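Local coordinates for protein aspartate semialdehyde dehydrogenase (Francisella tularensis subsp. tularensis, PDB 4WOJ) that probably catalyses the NADPH-dependent reductive dephosphorylation of L-aspartyl-4-phosphate to L-aspartate-semialdehyde, a step on the route to lysine, methionine and threonine, at residues B[151-156]-B[294-299]; B[275-280]-B[347-352]; B[302-307]-B[329-334]; B[325-330]-B[353-358]. All blocks are in the same frame, centred on the assembly; numbering follows the deposited sequence.

Contact 1: B[151-156]-B[294-299]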
loop_
_atom_site.group_PDB
_atom_site.type_symbol
_atom_site.label_atom_id
_atom_site.label_comp_id
_atom_site.label_asym_id
_atom_site.label_seq_id
_atom_site.Cartn_x
_atom_site.Cartn_y
_atom_site.Cartn_z
ATOM N N ALA B 151 -11.663 5.788 -16.794
ATOM C CA ALA B 151 -12.847 6.356 -17.403
ATOM C C ALA B 151 -13.078 5.876 -18.840
ATOM O O ALA B 151 -14.207 5.687 -19.254
ATOM C CB ALA B 151 -12.780 7.875 -17.363
ATOM N N GLY B 152 -11.986 5.722 -19.583
ATOM C CA GLY B 152 -12.037 5.440 -21.003
ATOM C C GLY B 152 -12.488 4.023 -21.276
ATOM O O GLY B 152 -12.945 3.737 -22.348
ATOM N N LEU B 153 -12.327 3.149 -20.301
ATOM C CA LEU B 153 -12.915 1.815 -20.329
ATOM C C LEU B 153 -14.385 1.816 -19.831
ATOM O O LEU B 153 -15.239 1.086 -20.357
ATOM C CB LEU B 153 -12.037 0.863 -19.516
ATOM C CG LEU B 153 -10.601 0.684 -20.043
ATOM C CD1 LEU B 153 -9.713 0.017 -19.015
ATOM C CD2 LEU B 153 -10.570 -0.146 -21.308
ATOM N N LEU B 154 -14.696 2.665 -18.855
ATOM C CA LEU B 154 -16.039 2.661 -18.267
ATOM C C LEU B 154 -17.072 3.237 -19.226
ATOM O O LEU B 154 -18.175 2.707 -19.360
ATOM C CB LEU B 154 -16.075 3.425 -16.970
ATOM C CG LEU B 154 -15.129 2.880 -15.906
ATOM C CD1 LEU B 154 -14.758 3.967 -14.916
ATOM C CD2 LEU B 154 -15.746 1.698 -15.196
ATOM N N LYS B 155 -16.694 4.296 -19.924
ATOM C CA LYS B 155 -17.558 4.914 -20.922
ATOM C C LYS B 155 -17.972 3.904 -21.993
ATOM O O LYS B 155 -19.088 3.915 -22.451
ATOM C CB LYS B 155 -16.826 6.050 -21.612
ATOM C CG LYS B 155 -16.550 7.267 -20.755
ATOM C CD LYS B 155 -15.557 8.168 -21.491
ATOM C CE LYS B 155 -15.478 9.554 -20.873
ATOM N NZ LYS B 155 -14.910 10.524 -21.858
ATOM N N GLU B 156 -17.050 3.063 -22.419
ATOM C CA GLU B 156 -17.388 2.024 -23.392
ATOM C C GLU B 156 -18.032 0.797 -22.761
ATOM O O GLU B 156 -18.168 -0.207 -23.410
ATOM C CB GLU B 156 -16.156 1.604 -24.155
ATOM C CG GLU B 156 -15.521 2.773 -24.884
ATOM C CD GLU B 156 -14.689 2.319 -26.031
ATOM O OE1 GLU B 156 -14.904 1.186 -26.538
ATOM O OE2 GLU B 156 -13.829 3.109 -26.406
ATOM N N LYS B 294 -4.352 0.729 -23.186
ATOM C CA LYS B 294 -3.667 2.020 -22.924
ATOM C C LYS B 294 -4.353 3.097 -23.726
ATOM O O LYS B 294 -4.664 4.155 -23.215
ATOM C CB LYS B 294 -2.192 1.988 -23.315
ATOM C CG LYS B 294 -1.337 0.933 -22.583
ATOM C CD LYS B 294 -0.059 0.463 -23.292
ATOM C CE LYS B 294 0.857 1.598 -23.809
ATOM N NZ LYS B 294 0.800 2.864 -23.028
ATOM N N GLN B 295 -4.646 2.786 -24.984
ATOM C CA GLN B 295 -5.262 3.768 -25.865
ATOM C C GLN B 295 -6.538 4.306 -25.220
ATOM O O GLN B 295 -6.647 5.500 -24.934
ATOM C CB GLN B 295 -5.518 3.176 -27.259
ATOM C CG GLN B 295 -6.120 4.171 -28.239
ATOM C CD GLN B 295 -5.177 5.348 -28.539
ATOM O OE1 GLN B 295 -3.951 5.263 -28.349
ATOM N NE2 GLN B 295 -5.748 6.454 -29.018
ATOM N N LYS B 296 -7.478 3.401 -24.981
ATOM C CA LYS B 296 -8.747 3.742 -24.328
ATOM C C LYS B 296 -8.507 4.525 -23.030
ATOM O O LYS B 296 -9.140 5.547 -22.808
ATOM C CB LYS B 296 -9.566 2.498 -23.979
ATOM C CG LYS B 296 -9.720 1.521 -25.131
ATOM C CD LYS B 296 -11.113 1.511 -25.692
ATOM C CE LYS B 296 -11.253 0.361 -26.664
ATOM N NZ LYS B 296 -11.936 0.844 -27.886
ATOM N N ILE B 297 -7.616 4.025 -22.174
ATOM C CA ILE B 297 -7.371 4.684 -20.903
ATOM C C ILE B 297 -6.956 6.160 -21.158
ATOM O O ILE B 297 -7.491 7.083 -20.553
ATOM C CB ILE B 297 -6.303 3.974 -20.057
ATOM C CG1 ILE B 297 -6.928 2.826 -19.286
ATOM C CG2 ILE B 297 -5.643 4.967 -19.073
ATOM C CD1 ILE B 297 -5.912 1.889 -18.684
ATOM N N SER B 298 -6.048 6.314 -22.103
ATOM C CA SER B 298 -5.422 7.589 -22.441
ATOM C C SER B 298 -6.425 8.564 -22.993
ATOM O O SER B 298 -6.187 9.754 -22.928
ATOM C CB SER B 298 -4.280 7.410 -23.459
ATOM O OG SER B 298 -4.772 7.536 -24.755
ATOM N N GLN B 299 -7.546 8.085 -23.502
ATOM C CA GLN B 299 -8.620 8.975 -23.990
ATOM C C GLN B 299 -9.853 9.121 -23.058
ATOM O O GLN B 299 -10.875 9.649 -23.456
ATOM C CB GLN B 299 -9.040 8.573 -25.410
ATOM C CG GLN B 299 -7.878 8.707 -26.403
ATOM C CD GLN B 299 -8.266 9.110 -27.829
ATOM O OE1 GLN B 299 -7.573 8.736 -28.784
ATOM N NE2 GLN B 299 -9.346 9.882 -27.992
HETATM O O HOH W 1 -9.075 6.777 -18.519
#
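Leu-153 and Lys-296 meet at about a right angle where two helices of the dimerisation domain, 151-154 and 290-298, pack on one outer face of its mixed sheet. The leucine splits its two methyl groups between two neighbours: CD2 rests against Lys-296 CB at 3.9 Å, and CD1 reaches Ile-297 CG1 at 4.0 Å. Leucine and isoleucine both lie on the inner side of the helix pair, where each also touches Phe-344 of strand 343-351.

Toward solvent the chemistry turns ionic. Glu-156 holds its chain extended beyond CG, while the chain of Lys-296 is bent at chi2 (-108°) and again at chi4 (-135°), which carries the ammonium group across the carboxylate. The lysine NZ lies 3.3 Å from both OE1 and OE2 of Glu-156, a forked salt bridge in which each hydrogen bond is weak. The neighbouring Lys-155 turns its own NZ to the backbone O of Gly-300.

The helices come close because Gly-152 has no side chain. Its CA makes a CA-H...O contact of 3.4 Å with the Lys-296 carbonyl oxygen, nearly straight at 165°, in the direction a CB would otherwise occupy. Beside it a single water joins the two backbones, donating to Ile-297 O at 2.6 Å and accepting from Gly-152 N at 3.3 Å.

Contact 2: B[275-280]-B[347-352]; sequences SHSQAL and FTVGDQ
His-276 and Gly-350 form one hydrogen-bonded pair, and Gln-278 and Thr-348 the next, in an antiparallel ladder inside the mixed sheet of the dimerisation domain. Each pair closes with two backbone bonds, one nearly straight and one bent: Gly-350 N to His-276 O runs at 167°, but His-276 N to Gly-350 O, at 2.8 Å, bends to 135°.

Packing is close round Phe-347, on the face of Ser-277 and Ala-279. With CG anti to the backbone N (chi1 -167°), the phenyl ring leans over the neighbouring strand, one face above the backbone of Gln-278. Its CZ meets Ser-277 CB at 3.5 Å and its CD1 meets Ala-279 CB at 3.7 Å. All the touching residues are buried, and the looser part is at the periphery: Leu-280 CD1 approaches Thr-348 CG2 no nearer than 4.3 Å, and Ser-275 OG stays 4.2 Å from Asp-351 OD2, Ser-275 OG bonding instead to Ser-324 and Asp-351 OD2 to Arg-274.

His-276, predicted to be the proton acceptor, lies on the other face. Gln-352 runs alongside it, its CB over one face of the imidazole, 3.9 Å from the centroid, in a CH-pi contact, and Gln-352 CG comes to 3.3 Å from His-276 NE2. Gln-352 OE1 is hydrogen-bonded to Ser-171 OG, which fixes the far end of that chain.

The His-276 face turns to helix 141-149, bringing the imidazole beside Cys-141, the predicted acyl-thioester residue. The Phe-347 face packs on Ile-266 of the second subunit, while strands 159-167 and 329-336 flank the pair.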
loop_
_atom_site.group_PDB
_atom_site.type_symbol
_atom_site.label_atom_id
_atom_site.label_comp_id
_atom_site.label_asym_id
_atom_site.label_seq_id
_atom_site.Cartn_x
_atom_site.Cartn_y
_atom_site.Cartn_z
ATOM N N SER B 275 -2.099 12.275 -1.555
ATOM C CA SER B 275 -2.402 11.535 -2.731
ATOM C C SER B 275 -2.804 10.076 -2.452
ATOM O O SER B 275 -2.116 9.388 -1.703
ATOM C CB SER B 275 -1.224 11.593 -3.665
ATOM O OG SER B 275 -1.305 12.774 -4.421
ATOM N N HIS B 276 -3.952 9.647 -3.000
ATOM C CA HIS B 276 -4.377 8.247 -2.865
ATOM C C HIS B 276 -3.827 7.468 -3.999
ATOM O O HIS B 276 -3.906 7.921 -5.127
ATOM C CB HIS B 276 -5.878 8.082 -2.833
ATOM C CG HIS B 276 -6.504 8.593 -1.571
ATOM N ND1 HIS B 276 -5.765 8.992 -0.484
ATOM C CD2 HIS B 276 -7.799 8.767 -1.222
ATOM C CE1 HIS B 276 -6.573 9.393 0.477
ATOM N NE2 HIS B 276 -7.813 9.272 0.052
ATOM N N SER B 277 -3.217 6.335 -3.678
ATOM C CA SER B 277 -2.757 5.437 -4.679
ATOM C C SER B 277 -3.615 4.163 -4.663
ATOM O O SER B 277 -4.259 3.827 -3.673
ATOM C CB SER B 277 -1.291 5.099 -4.516
ATOM O OG SER B 277 -0.519 6.247 -4.294
ATOM N N GLN B 278 -3.619 3.474 -5.783
ATOM C CA GLN B 278 -4.495 2.323 -5.992
ATOM C C GLN B 278 -3.885 1.392 -7.004
ATOM O O GLN B 278 -3.636 1.798 -8.124
ATOM C CB GLN B 278 -5.860 2.776 -6.552
ATOM C CG GLN B 278 -6.801 3.337 -5.518
ATOM C CD GLN B 278 -8.164 3.709 -6.024
ATOM O OE1 GLN B 278 -8.403 4.825 -6.423
ATOM N NE2 GLN B 278 -9.101 2.782 -5.917
ATOM N N ALA B 279 -3.716 0.139 -6.601
ATOM C CA ALA B 279 -3.475 -0.976 -7.487
ATOM C C ALA B 279 -4.802 -1.616 -7.951
ATOM O O ALA B 279 -5.588 -2.113 -7.170
ATOM C CB ALA B 279 -2.614 -2.003 -6.795
ATOM N N LEU B 280 -5.026 -1.611 -9.253
ATOM C CA LEU B 280 -6.261 -2.035 -9.808
ATOM C C LEU B 280 -6.033 -3.312 -10.540
ATOM O O LEU B 280 -5.029 -3.479 -11.217
ATOM C CB LEU B 280 -6.829 -0.996 -10.753
ATOM C CG LEU B 280 -7.136 0.364 -10.151
ATOM C CD1 LEU B 280 -7.887 1.151 -11.201
ATOM C CD2 LEU B 280 -7.950 0.326 -8.879
ATOM N N PHE B 347 -1.702 0.618 -11.900
ATOM C CA PHE B 347 -1.542 1.344 -10.632
ATOM C C PHE B 347 -1.786 2.810 -10.915
ATOM O O PHE B 347 -1.229 3.336 -11.842
ATOM C CB PHE B 347 -0.113 1.186 -10.084
ATOM C CG PHE B 347 0.067 1.617 -8.654
ATOM C CD1 PHE B 347 -0.247 0.782 -7.615
ATOM C CD2 PHE B 347 0.645 2.869 -8.342
ATOM C CE1 PHE B 347 -0.051 1.181 -6.301
ATOM C CE2 PHE B 347 0.845 3.270 -7.040
ATOM C CZ PHE B 347 0.492 2.424 -6.007
ATOM N N THR B 348 -2.585 3.471 -10.094
ATOM C CA THR B 348 -2.907 4.871 -10.290
ATOM C C THR B 348 -2.737 5.678 -9.042
ATOM O O THR B 348 -2.771 5.163 -7.939
ATOM C CB THR B 348 -4.364 5.084 -10.844
ATOM O OG1 THR B 348 -4.621 6.492 -10.921
ATOM C CG2 THR B 348 -5.398 4.422 -9.985
ATOM N N VAL B 349 -2.520 6.964 -9.240
ATOM C CA VAL B 349 -2.313 7.899 -8.162
ATOM C C VAL B 349 -2.998 9.217 -8.523
ATOM O O VAL B 349 -2.859 9.707 -9.647
ATOM C CB VAL B 349 -0.830 8.223 -7.974
ATOM C CG1 VAL B 349 -0.618 9.163 -6.784
ATOM C CG2 VAL B 349 -0.021 6.951 -7.797
ATOM N N GLY B 350 -3.732 9.783 -7.562
ATOM C CA GLY B 350 -4.304 11.127 -7.694
ATOM C C GLY B 350 -4.504 11.816 -6.379
ATOM O O GLY B 350 -4.404 11.197 -5.320
ATOM N N ASP B 351 -4.775 13.114 -6.438
ATOM C CA ASP B 351 -4.756 13.981 -5.260
ATOM C C ASP B 351 -6.079 13.963 -4.537
ATOM O O ASP B 351 -7.100 14.327 -5.107
ATOM C CB ASP B 351 -4.472 15.416 -5.668
ATOM C CG ASP B 351 -4.287 16.329 -4.470
ATOM O OD1 ASP B 351 -5.287 16.815 -3.904
ATOM O OD2 ASP B 351 -3.126 16.487 -4.063
ATOM N N GLN B 352 -6.062 13.583 -3.274
ATOM C CA GLN B 352 -7.288 13.401 -2.518
ATOM C C GLN B 352 -8.111 14.652 -2.409
ATOM O O GLN B 352 -9.335 14.597 -2.500
ATOM C CB GLN B 352 -6.972 12.873 -1.115
ATOM C CG GLN B 352 -8.188 12.507 -0.301
ATOM C CD GLN B 352 -8.600 13.588 0.662
ATOM O OE1 GLN B 352 -7.768 14.133 1.383
ATOM N NE2 GLN B 352 -9.901 13.895 0.702
#

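Contact 3: B[302-307]-B[329-334]. With NA (sodium ion), chain F.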
loop_
_atom_site.group_PDB
_atom_site.type_symbol
_atom_site.label_atom_id
_atom_site.label_comp_id
_atom_site.label_asym_id
_atom_site.label_seq_id
_atom_site.Cartn_x
_atom_site.Cartn_y
_atom_site.Cartn_z
ATOM N N GLU B 302 -9.053 14.638 -20.119
ATOM C CA GLU B 302 -7.814 15.424 -20.191
ATOM C C GLU B 302 -6.881 15.213 -19.013
ATOM O O GLU B 302 -5.700 15.405 -19.180
ATOM C CB GLU B 302 -8.090 16.907 -20.404
ATOM C CG GLU B 302 -9.092 17.515 -19.444
ATOM C CD GLU B 302 -9.128 19.034 -19.557
ATOM O OE1 GLU B 302 -8.049 19.676 -19.472
ATOM O OE2 GLU B 302 -10.239 19.587 -19.719
ATOM N N TRP B 303 -7.400 14.765 -17.859
ATOM C CA TRP B 303 -6.574 14.589 -16.656
ATOM C C TRP B 303 -5.806 13.293 -16.591
ATOM O O TRP B 303 -4.789 13.219 -15.916
ATOM C CB TRP B 303 -7.414 14.802 -15.399
ATOM C CG TRP B 303 -7.984 16.143 -15.472
ATOM C CD1 TRP B 303 -7.351 17.334 -15.163
ATOM C CD2 TRP B 303 -9.259 16.491 -16.007
ATOM N NE1 TRP B 303 -8.193 18.392 -15.406
ATOM C CE2 TRP B 303 -9.366 17.917 -15.932
ATOM C CE3 TRP B 303 -10.306 15.752 -16.553
ATOM C CZ2 TRP B 303 -10.479 18.601 -16.374
ATOM C CZ3 TRP B 303 -11.431 16.420 -16.979
ATOM C CH2 TRP B 303 -11.506 17.844 -16.900
ATOM N N VAL B 304 -6.322 12.250 -17.254
ATOM C CA VAL B 304 -5.660 10.946 -17.265
ATOM C C VAL B 304 -4.251 11.118 -17.822
ATOM O O VAL B 304 -4.073 11.657 -18.878
ATOM C CB VAL B 304 -6.440 9.930 -18.125
ATOM C CG1 VAL B 304 -5.638 8.670 -18.385
ATOM C CG2 VAL B 304 -7.715 9.562 -17.424
ATOM N N LYS B 305 -3.250 10.640 -17.101
ATOM C CA LYS B 305 -1.865 10.805 -17.509
ATOM C C LYS B 305 -1.195 9.463 -17.476
ATOM O O LYS B 305 -0.957 8.901 -16.415
ATOM C CB LYS B 305 -1.173 11.769 -16.564
ATOM C CG LYS B 305 0.256 12.029 -16.926
ATOM C CD LYS B 305 0.783 13.200 -16.105
ATOM C CE LYS B 305 2.057 13.778 -16.715
ATOM N NZ LYS B 305 3.213 13.036 -16.159
ATOM N N VAL B 306 -0.909 8.929 -18.647
ATOM C CA VAL B 306 -0.326 7.611 -18.688
ATOM C C VAL B 306 1.172 7.678 -18.441
ATOM O O VAL B 306 1.854 8.539 -18.938
ATOM C CB VAL B 306 -0.622 6.909 -19.975
ATOM C CG1 VAL B 306 0.130 5.605 -20.037
ATOM C CG2 VAL B 306 -2.119 6.667 -20.078
ATOM N N ILE B 307 1.643 6.763 -17.630
ATOM C CA ILE B 307 3.020 6.705 -17.246
ATOM C C ILE B 307 3.549 5.403 -17.784
ATOM O O ILE B 307 3.096 4.340 -17.393
ATOM C CB ILE B 307 3.146 6.689 -15.731
ATOM C CG1 ILE B 307 2.439 7.885 -15.133
ATOM C CG2 ILE B 307 4.587 6.721 -15.318
ATOM C CD1 ILE B 307 2.856 9.221 -15.710
ATOM N N ILE B 329 -4.300 12.635 -12.973
ATOM C CA ILE B 329 -4.688 11.294 -12.573
ATOM C C ILE B 329 -3.604 10.422 -13.205
ATOM O O ILE B 329 -3.691 10.053 -14.384
ATOM C CB ILE B 329 -6.113 10.947 -13.141
ATOM C CG1 ILE B 329 -7.127 11.959 -12.632
ATOM C CG2 ILE B 329 -6.559 9.547 -12.770
ATOM C CD1 ILE B 329 -7.160 12.056 -11.112
ATOM N N ALA B 330 -2.550 10.138 -12.463
ATOM C CA ALA B 330 -1.497 9.312 -13.039
ATOM C C ALA B 330 -1.900 7.815 -12.993
ATOM O O ALA B 330 -2.581 7.343 -12.085
ATOM C CB ALA B 330 -0.186 9.549 -12.341
ATOM N N ILE B 331 -1.518 7.091 -14.023
ATOM C CA ILE B 331 -1.877 5.678 -14.120
ATOM C C ILE B 331 -0.869 4.939 -14.931
ATOM O O ILE B 331 -0.534 5.340 -16.038
ATOM C CB ILE B 331 -3.253 5.509 -14.733
ATOM C CG1 ILE B 331 -3.499 4.009 -15.068
ATOM C CG2 ILE B 331 -3.413 6.394 -15.929
ATOM C CD1 ILE B 331 -4.929 3.719 -15.365
ATOM N N GLY B 332 -0.333 3.888 -14.361
ATOM C CA GLY B 332 0.799 3.205 -14.969
ATOM C C GLY B 332 0.884 1.760 -14.586
ATOM O O GLY B 332 -0.035 1.222 -14.035
ATOM N N ARG B 333 2.005 1.140 -14.915
ATOM C CA ARG B 333 2.231 -0.247 -14.655
ATOM C C ARG B 333 1.119 -1.046 -15.361
ATOM O O ARG B 333 0.724 -2.097 -14.915
ATOM C CB ARG B 333 2.284 -0.528 -13.154
ATOM C CG ARG B 333 3.366 0.236 -12.387
ATOM C CD ARG B 333 4.791 -0.083 -12.819
ATOM N NE ARG B 333 4.934 -1.476 -13.249
ATOM C CZ ARG B 333 5.102 -2.540 -12.455
ATOM N NH1 ARG B 333 5.143 -2.424 -11.136
ATOM N NH2 ARG B 333 5.223 -3.754 -13.002
ATOM N N ILE B 334 0.648 -0.519 -16.478
ATOM C CA ILE B 334 -0.436 -1.108 -17.216
ATOM C C ILE B 334 0.062 -2.367 -17.908
ATOM O O ILE B 334 0.875 -2.314 -18.794
ATOM C CB ILE B 334 -1.025 -0.138 -18.261
ATOM C CG1 ILE B 334 -1.581 1.112 -17.565
ATOM C CG2 ILE B 334 -2.118 -0.830 -19.073
ATOM C CD1 ILE B 334 -1.653 2.345 -18.444
HETATM NA NA NA F . 2.465 9.325 -20.631
HETATM O O HOH W 2 4.203 2.974 -14.863
HETATM O O HOH W 3 2.063 1.940 -18.324
HETATM O O HOH W 4 3.353 10.704 -19.182
#
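Ile-307 O is gripped by two waters that tie it to the opposite strand. One water lies 2.8 Å from Ile-307 O and passes weakly to Ile-334 N; the other bridges to Arg-333 N, which lies 2.9 Å from that water's oxygen. Both waters donate to the carbonyl oxygen. Further back the strands bond directly: Lys-305 N gives to Ile-329 O at 2.8 Å, and Ile-329 N gives to Trp-303 O.

Strands 304-307 and 329-336 run parallel at the edge of the mixed sheet; the axes of 304-307 and 329-334 are 31° apart, and the chain between them passes through helices 311-317 and 320-323, a beta-alpha-beta crossover. On the face turned to helix 290-298, Val-304 CG1 packs on Ile-331 CG2 at 4.0 Å, and Ile-334 CD1 meets Val-306 CG1 at about a right angle. Ile-331 CG2 sits between its own backbone N and carbonyl carbon, which brings it to 3.5 Å from Lys-305 O.

Val-306 O points outward to a modelled sodium ion, at 2.0 Å, a distance short enough to leave the assignment doubtful. The side chain of Arg-333 starts off away from strand 304-307. Its guanidinium is shared: NE bonds to Asn-309 OD1 and NH2 forms a salt bridge with Glu-244 of the second subunit.

Contact 4: B[325-330]-B[353-358]; sequences GTLDIA and LLWGAA
Gly-325 sends its carbonyl oxygen to Leu-354 CD1, 3.6 Å away, and so begins the packing of a loop against the N-terminal part of helix 354-369. Its backbone, at phi 86°, takes a conformation open chiefly to glycine. Its N bonds to Asp-351 OD2, while OD1 of the same carboxylate accepts from Leu-354 N, so one aspartate pins both segments.

Thr-326 adds a second oxygen, its O lying 3.4 Å from the same leucine methyl. Its OG1 turns back on its own segment to accept from Asp-328 N, an ST turn that shapes the run into the strand, and OG1 is also hydrogen-bonded to Asn-323 O.

Leu-327 makes the central contact. Its side chain crosses the indole of Trp-355 at about a right angle and sets CD2 over the five-membered ring, 4.0 Å from the centroid, a CH-pi contact 26° off the normal; the same methyl also reaches Leu-354 CB at 4.0 Å. Leu-327 O instead comes to the indole edge, in plane, 3.3 Å from CD1. One residue thus meets both a face and the rim of the ring.

Past Asp-328, Ile-329 lays CD1 against Trp-355 CD1 at 3.8 Å, approaching obliquely. Trp-303 meets the indole edge-to-face, and Leu-145 and Leu-148 of helix 141-149 touch it too.

A wider pi-type turn, closed by Ala-358 N to Leu-353 O, lies near this end of the helix. No clear hydrogen bond links the two segments directly, which implies that apolar and CH-pi packing carries most of the contact, with the Asp-351 carboxylate adding polar bonds to both segments.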
loop_
_atom_site.group_PDB
_atom_site.type_symbol
_atom_site.label_atom_id
_atom_site.label_comp_id
_atom_site.label_asym_id
_atom_site.label_seq_id
_atom_site.Cartn_x
_atom_site.Cartn_y
_atom_site.Cartn_z
ATOM N N GLY B 325 -0.758 17.944 -5.086
ATOM C CA GLY B 325 -0.910 19.281 -5.606
ATOM C C GLY B 325 -1.441 19.417 -7.017
ATOM O O GLY B 325 -1.848 20.497 -7.390
ATOM N N THR B 326 -1.486 18.332 -7.803
ATOM C CA THR B 326 -1.846 18.448 -9.217
ATOM C C THR B 326 -3.161 17.836 -9.531
ATOM O O THR B 326 -3.661 17.013 -8.786
ATOM C CB THR B 326 -0.858 17.733 -10.144
ATOM O OG1 THR B 326 -1.109 16.308 -10.131
ATOM C CG2 THR B 326 0.594 18.066 -9.775
ATOM N N LEU B 327 -3.693 18.191 -10.690
ATOM C CA LEU B 327 -4.924 17.586 -11.185
ATOM C C LEU B 327 -4.669 16.322 -12.008
ATOM O O LEU B 327 -5.605 15.708 -12.537
ATOM C CB LEU B 327 -5.719 18.618 -11.985
ATOM C CG LEU B 327 -6.344 19.714 -11.095
ATOM C CD1 LEU B 327 -6.714 20.936 -11.914
ATOM C CD2 LEU B 327 -7.587 19.208 -10.377
ATOM N N ASP B 328 -3.406 15.915 -12.116
ATOM C CA ASP B 328 -3.106 14.732 -12.909
ATOM C C ASP B 328 -3.679 13.489 -12.183
ATOM O O ASP B 328 -3.591 13.329 -10.952
ATOM C CB ASP B 328 -1.598 14.539 -13.158
ATOM C CG ASP B 328 -0.875 15.795 -13.730
ATOM O OD1 ASP B 328 -1.409 16.580 -14.515
ATOM O OD2 ASP B 328 0.315 15.974 -13.425
ATOM N N ILE B 329 -4.300 12.635 -12.973
ATOM C CA ILE B 329 -4.688 11.294 -12.573
ATOM C C ILE B 329 -3.604 10.422 -13.205
ATOM O O ILE B 329 -3.691 10.053 -14.384
ATOM C CB ILE B 329 -6.113 10.947 -13.141
ATOM C CG1 ILE B 329 -7.127 11.959 -12.632
ATOM C CG2 ILE B 329 -6.559 9.547 -12.770
ATOM C CD1 ILE B 329 -7.160 12.056 -11.112
ATOM N N ALA B 330 -2.550 10.138 -12.463
ATOM C CA ALA B 330 -1.497 9.312 -13.039
ATOM C C ALA B 330 -1.900 7.815 -12.993
ATOM O O ALA B 330 -2.581 7.343 -12.085
ATOM C CB ALA B 330 -0.186 9.549 -12.341
ATOM N N LEU B 353 -7.433 15.773 -2.181
ATOM C CA LEU B 353 -8.082 17.050 -1.922
ATOM C C LEU B 353 -8.721 17.684 -3.131
ATOM O O LEU B 353 -9.709 18.376 -3.019
ATOM C CB LEU B 353 -7.075 17.993 -1.293
ATOM C CG LEU B 353 -6.679 17.529 0.116
ATOM C CD1 LEU B 353 -5.549 18.335 0.697
ATOM C CD2 LEU B 353 -7.854 17.607 1.076
ATOM N N LEU B 354 -8.178 17.437 -4.305
ATOM C CA LEU B 354 -8.654 18.071 -5.521
ATOM C C LEU B 354 -9.680 17.161 -6.233
ATOM O O LEU B 354 -10.875 17.231 -6.006
ATOM C CB LEU B 354 -7.469 18.327 -6.448
ATOM C CG LEU B 354 -6.455 19.365 -6.036
ATOM C CD1 LEU B 354 -5.175 19.289 -6.834
ATOM C CD2 LEU B 354 -7.028 20.765 -6.162
ATOM N N TRP B 355 -9.221 16.292 -7.090
ATOM C CA TRP B 355 -10.195 15.406 -7.784
ATOM C C TRP B 355 -10.948 14.517 -6.789
ATOM O O TRP B 355 -12.143 14.226 -6.947
ATOM C CB TRP B 355 -9.522 14.601 -8.888
ATOM C CG TRP B 355 -9.560 15.299 -10.211
ATOM C CD1 TRP B 355 -8.501 15.586 -11.022
ATOM C CD2 TRP B 355 -10.710 15.816 -10.858
ATOM N NE1 TRP B 355 -8.930 16.245 -12.138
ATOM C CE2 TRP B 355 -10.288 16.389 -12.067
ATOM C CE3 TRP B 355 -12.059 15.838 -10.542
ATOM C CZ2 TRP B 355 -11.163 16.975 -12.954
ATOM C CZ3 TRP B 355 -12.922 16.416 -11.418
ATOM C CH2 TRP B 355 -12.480 16.984 -12.614
ATOM N N GLY B 356 -10.246 14.121 -5.745
ATOM C CA GLY B 356 -10.859 13.398 -4.645
ATOM C C GLY B 356 -11.904 14.141 -3.849
ATOM O O GLY B 356 -12.772 13.512 -3.257
ATOM N N ALA B 357 -11.792 15.470 -3.723
ATOM C CA ALA B 357 -12.762 16.168 -2.874
ATOM C C ALA B 357 -13.289 17.461 -3.468
ATOM O O ALA B 357 -14.459 17.559 -3.785
ATOM C CB ALA B 357 -12.172 16.392 -1.495
ATOM N N ALA B 358 -12.409 18.445 -3.618
ATOM C CA ALA B 358 -12.778 19.801 -4.032
ATOM C C ALA B 358 -13.231 19.969 -5.453
ATOM O O ALA B 358 -14.198 20.697 -5.708
ATOM C CB ALA B 358 -11.594 20.729 -3.773
#

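Overall arrangement
Contact 2 is the sheet interior, wholly buried and held mainly by backbone bonds; contact 3 continues the same mixed sheet to its edge strand, where waters and a doubtful sodium ion lie. The two touch through neighbouring strands 343-351 and 329-336. Contact 1 lies further out: helix 290-298 packs over contact 3 through Ile-297, while its own solvent side carries a salt bridge. Contact 4 shares Ile-329 and Ala-330 with contact 3 and joins the strand entrance to the C-terminal helix by apolar and aromatic packing, with helix 18-30 of the NAD-binding domain alongside. Contacts 2, 3 and 4 reach the second subunit; contact 1 does not.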